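Conjugal transfer protein TRWB (Escherichia coli, PDB 1E9R) probably couples DNA processing to transport in bacterial conjugation, acting as a hexameric, ring-helicase-like P-loop NTPase that binds DNA. Local coordinates at residues B[143-146]-B[147-151]; B[254-257]-B[258-262]. One frame throughout, in Å; residues are numbered along the deposited sequence.

Contact 1 (B[143-146]-B[147-151])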
loop_
_atom_site.group_PDB
_atom_site.type_symbol
_atom_site.label_atom_id
_atom_site.label_comp_id
_atom_site.label_asym_id
_atom_site.label_seq_id
_atom_site.Cartn_x
_atom_site.Cartn_y
_atom_site.Cartn_z
ATOM N N ALA B 143 -6.569 -8.054 14.966
ATOM C CA ALA B 143 -6.943 -7.681 16.327
ATOM C C ALA B 143 -8.423 -7.925 16.523
ATOM O O ALA B 143 -8.846 -8.354 17.585
ATOM C CB ALA B 143 -6.619 -6.222 16.594
ATOM N N GLU B 144 -9.217 -7.653 15.496
ATOM C CA GLU B 144 -10.650 -7.877 15.603
ATOM C C GLU B 144 -10.947 -9.376 15.673
ATOM O O GLU B 144 -11.937 -9.788 16.278
ATOM C CB GLU B 144 -11.385 -7.241 14.419
ATOM C CG GLU B 144 -12.876 -7.584 14.322
ATOM C CD GLU B 144 -13.666 -7.304 15.596
ATOM O OE1 GLU B 144 -13.204 -6.514 16.455
ATOM O OE2 GLU B 144 -14.771 -7.874 15.730
ATOM N N GLU B 145 -10.101 -10.194 15.048
ATOM C CA GLU B 145 -10.305 -11.638 15.091
ATOM C C GLU B 145 -10.181 -12.068 16.556
ATOM O O GLU B 145 -11.015 -12.816 17.070
ATOM C CB GLU B 145 -9.260 -12.363 14.236
ATOM C CG GLU B 145 -9.447 -13.879 14.186
ATOM C CD GLU B 145 -8.187 -14.639 13.743
ATOM O OE1 GLU B 145 -7.180 -13.973 13.394
ATOM O OE2 GLU B 145 -8.205 -15.902 13.747
ATOM N N TRP B 146 -9.151 -11.569 17.237
ATOM C CA TRP B 146 -8.946 -11.915 18.636
ATOM C C TRP B 146 -10.096 -11.432 19.499
ATOM O O TRP B 146 -10.590 -12.172 20.357
ATOM C CB TRP B 146 -7.658 -11.305 19.170
ATOM C CG TRP B 146 -6.465 -11.659 18.386
ATOM C CD1 TRP B 146 -6.267 -12.792 17.652
ATOM C CD2 TRP B 146 -5.267 -10.891 18.273
ATOM N NE1 TRP B 146 -5.018 -12.776 17.087
ATOM C CE2 TRP B 146 -4.382 -11.619 17.451
ATOM C CE3 TRP B 146 -4.854 -9.653 18.790
ATOM C CZ2 TRP B 146 -3.106 -11.151 17.129
ATOM C CZ3 TRP B 146 -3.587 -9.185 18.472
ATOM C CH2 TRP B 146 -2.726 -9.934 17.647
ATOM N N ALA B 147 -10.509 -10.183 19.281
ATOM C CA ALA B 147 -11.603 -9.596 20.054
ATOM C C ALA B 147 -12.816 -10.488 19.878
ATOM O O ALA B 147 -13.598 -10.692 20.799
ATOM C CB ALA B 147 -11.906 -8.176 19.559
ATOM N N SER B 148 -12.950 -11.030 18.677
ATOM C CA SER B 148 -14.052 -11.910 18.348
ATOM C C SER B 148 -14.056 -13.120 19.278
ATOM O O SER B 148 -15.101 -13.503 19.804
ATOM C CB SER B 148 -13.920 -12.353 16.898
ATOM O OG SER B 148 -14.834 -13.390 16.598
ATOM N N TYR B 149 -12.886 -13.722 19.468
ATOM C CA TYR B 149 -12.745 -14.881 20.343
ATOM C C TYR B 149 -13.026 -14.420 21.768
ATOM O O TYR B 149 -13.610 -15.159 22.565
ATOM C CB TYR B 149 -11.323 -15.442 20.255
ATOM C CG TYR B 149 -10.945 -15.983 18.893
ATOM C CD1 TYR B 149 -11.849 -16.725 18.141
ATOM C CD2 TYR B 149 -9.678 -15.755 18.357
ATOM C CE1 TYR B 149 -11.505 -17.228 16.886
ATOM C CE2 TYR B 149 -9.322 -16.254 17.105
ATOM C CZ TYR B 149 -10.243 -16.990 16.373
ATOM O OH TYR B 149 -9.905 -17.479 15.129
ATOM N N GLY B 150 -12.602 -13.194 22.077
ATOM C CA GLY B 150 -12.832 -12.627 23.397
ATOM C C GLY B 150 -14.309 -12.440 23.734
ATOM O O GLY B 150 -14.733 -12.695 24.862
ATOM N N ARG B 151 -15.098 -11.994 22.756
ATOM C CA ARG B 151 -16.524 -11.794 22.962
ATOM C C ARG B 151 -17.187 -13.141 23.149
ATOM O O ARG B 151 -18.129 -13.264 23.931
ATOM C CB ARG B 151 -17.147 -11.055 21.774
ATOM C CG ARG B 151 -16.446 -9.744 21.487
ATOM C CD ARG B 151 -17.283 -8.729 20.729
ATOM N NE ARG B 151 -16.436 -7.609 20.329
ATOM C CZ ARG B 151 -15.767 -7.570 19.183
ATOM N NH1 ARG B 151 -15.875 -8.581 18.332
ATOM N NH2 ARG B 151 -14.957 -6.554 18.906
#

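Contact 2 (B[254-257]-B[258-262])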
loop_
_atom_site.group_PDB
_atom_site.type_symbol
_atom_site.label_atom_id
_atom_site.label_comp_id
_atom_site.label_asym_id
_atom_site.label_seq_id
_atom_site.Cartn_x
_atom_site.Cartn_y
_atom_site.Cartn_z
ATOM N N ALA B 254 -6.069 4.098 31.122
ATOM C CA ALA B 254 -6.572 2.951 31.859
ATOM C C ALA B 254 -8.090 2.812 31.753
ATOM O O ALA B 254 -8.623 1.698 31.735
ATOM C CB ALA B 254 -6.160 3.065 33.324
ATOM N N LEU B 255 -8.780 3.947 31.677
ATOM C CA LEU B 255 -10.233 3.950 31.611
ATOM C C LEU B 255 -10.811 3.914 30.207
ATOM O O LEU B 255 -12.011 3.747 30.038
ATOM C CB LEU B 255 -10.780 5.170 32.360
ATOM C CG LEU B 255 -10.706 5.081 33.887
ATOM C CD1 LEU B 255 -11.047 6.416 34.521
ATOM C CD2 LEU B 255 -11.664 3.996 34.365
ATOM N N ARG B 256 -9.961 4.065 29.201
ATOM C CA ARG B 256 -10.402 4.062 27.805
ATOM C C ARG B 256 -11.419 2.954 27.465
ATOM O O ARG B 256 -12.490 3.228 26.917
ATOM C CB ARG B 256 -9.181 3.968 26.888
ATOM C CG ARG B 256 -9.448 4.303 25.450
ATOM C CD ARG B 256 -8.151 4.320 24.680
ATOM N NE ARG B 256 -8.330 4.792 23.307
ATOM C CZ ARG B 256 -8.149 4.046 22.214
ATOM N NH1 ARG B 256 -7.779 2.771 22.329
ATOM N NH2 ARG B 256 -8.337 4.576 21.003
ATOM N N PRO B 257 -11.104 1.686 27.775
ATOM C CA PRO B 257 -12.097 0.657 27.442
ATOM C C PRO B 257 -13.441 0.727 28.191
ATOM O O PRO B 257 -14.488 0.419 27.619
ATOM C CB PRO B 257 -11.339 -0.657 27.688
ATOM C CG PRO B 257 -10.269 -0.286 28.627
ATOM C CD PRO B 257 -9.824 1.068 28.153
ATOM N N LEU B 258 -13.413 1.135 29.462
ATOM C CA LEU B 258 -14.637 1.249 30.265
ATOM C C LEU B 258 -15.521 2.369 29.734
ATOM O O LEU B 258 -16.713 2.168 29.514
ATOM C CB LEU B 258 -14.319 1.546 31.736
ATOM C CG LEU B 258 -15.269 0.895 32.761
ATOM C CD1 LEU B 258 -15.228 1.670 34.067
ATOM C CD2 LEU B 258 -16.687 0.847 32.224
ATOM N N ILE B 259 -14.927 3.547 29.544
ATOM C CA ILE B 259 -15.645 4.709 29.032
ATOM C C ILE B 259 -16.186 4.363 27.641
ATOM O O ILE B 259 -17.355 4.630 27.336
ATOM C CB ILE B 259 -14.715 5.948 28.969
ATOM C CG1 ILE B 259 -14.254 6.325 30.381
ATOM C CG2 ILE B 259 -15.448 7.130 28.378
ATOM C CD1 ILE B 259 -12.990 7.196 30.408
ATOM N N SER B 260 -15.347 3.753 26.806
ATOM C CA SER B 260 -15.784 3.338 25.474
ATOM C C SER B 260 -16.974 2.388 25.627
ATOM O O SER B 260 -17.926 2.448 24.861
ATOM C CB SER B 260 -14.657 2.617 24.721
ATOM O OG SER B 260 -13.567 3.485 24.488
ATOM N N ALA B 261 -16.921 1.508 26.613
ATOM C CA ALA B 261 -18.021 0.586 26.825
ATOM C C ALA B 261 -19.308 1.348 27.121
ATOM O O ALA B 261 -20.364 1.053 26.557
ATOM C CB ALA B 261 -17.702 -0.351 27.982
ATOM N N TRP B 262 -19.227 2.329 28.012
ATOM C CA TRP B 262 -20.413 3.085 28.367
ATOM C C TRP B 262 -20.989 3.817 27.171
ATOM O O TRP B 262 -22.189 3.712 26.883
ATOM C CB TRP B 262 -20.116 4.072 29.505
ATOM C CG TRP B 262 -19.964 3.401 30.854
ATOM C CD1 TRP B 262 -20.608 2.274 31.288
ATOM C CD2 TRP B 262 -19.119 3.819 31.931
ATOM N NE1 TRP B 262 -20.213 1.966 32.564
ATOM C CE2 TRP B 262 -19.298 2.897 32.984
ATOM C CE3 TRP B 262 -18.225 4.882 32.109
ATOM C CZ2 TRP B 262 -18.613 3.004 34.205
ATOM C CZ3 TRP B 262 -17.540 4.991 33.327
ATOM C CH2 TRP B 262 -17.740 4.053 34.356
#

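Contact 1 (B[143-146]-B[147-151])
Ala143 O accepts the amide of Ala147 at 3.0 Å, the first of five successive i-to-i+4 backbone bonds, to Ala147, Ser148, Tyr149, Gly150 and Arg151, that make 143-151 one continuous run of alpha-helix. Between side chains, Glu144 and Arg151, seven residues and two turns apart, form an end-on bidentate salt bridge: Arg151 NH2 reaches Glu144 OE1 at 3.0 Å (172°), on its syn lone pair, and NH1 reaches Glu144 OE2 at 2.9 Å, on the syn side but out of the carboxylate plane. Carboxylate and guanidinium planes lie 25° apart, close to coplanar. A bend at chi2 of Glu144 turns the carboxylate along the helix toward the arginine. The same two side chains also tie helix 141-163 to the loop before it, through Glu144 to Gly138 N and Arg137 and through Arg151 NE to Val135 O; the guanidinium is held through several of its nitrogens. Elsewhere on the helix, Tyr149 OH donates to Glu145 OE2 at 2.7 Å, on the anti side of the carboxylate, and Glu145 O lies over one face of the tyrosine ring. Trp146 and Tyr149 both pack on helix 201-217, and the tyrosine ring meets Phe212 of a neighbouring subunit, with planes at about 50°.

Contact 2 (B[254-257]-B[258-262])
Ser260 OG and Ser260 N both donate to Arg256 O, at 2.7 Å and 2.9 Å respectively. They come from opposite faces of the carbonyl plane, OG standing well above it and not on a lone pair. Here the side chain of a helical serine doubles the backbone bond to the carbonyl one turn earlier, a recurrent helix motif. It lies in helix 252-269, which follows strand 243-247 of the large mixed sheet in this P-loop NTPase fold. The rotation of Ser260 explains the second bond: OG stands beside its own backbone N (chi1 -64°), from where it points back toward the preceding turn, at the carbonyl of Arg256.

On the sheet-facing side, Ile259 lies over Leu255. Its CD1 touches Leu255 CB at 3.6 Å, while Ile259 N donates to Leu255 O almost straight (175°). With CG1 anti to the carbonyl carbon, the isoleucine reaches back over the preceding turn. Leu258 CD1 meets Leu255 CD2 more loosely, at 4.3 Å. Pro257 has no amide hydrogen to give to the turn before it, and the helix is kinked there, yet its own O still accepts Ala261 N at 2.8 Å.

In the next shell, Leu255 and Ile259 both rest on Trp247 of strand 243-247, and Ile259 also on Ile245. Leu258 and Ala261 pack instead against His221 of helix 219-223, so this short run of helix is covered by the strand and by a second helix. Two polar groups have further partners in the loop: Arg256 NE donates to Ser290 O and Ser260 OG is hydrogen-bonded to Glu292 N. Trp262, whose ring meets Trp115 edge-to-face, receives Leu258 CD2 over one face, 3.4 Å above the ring plane and offset toward the rim.

Overall arrangement
Contacts 1 and 2 are successive in sequence and lie on the same side of the chain's centre, their own centres about 17 Å apart and their nearest atoms about 11 Å apart, so neither touches the other. Contact 2 is the deeper, about 12 Å from the chain's centre, and no other subunit reaches it. Contact 1 lies about 23 Å out, where its helix meets neighbouring subunits of the hexamer. Contact 2 therefore belongs to the packing of a helix on the central sheet, contact 1 to a helical region at a subunit interface. Neither includes the probable Walker A loop (Gly60, Gly65, Lys66, Ser67), which appears to bind a sulfate through backbone amides.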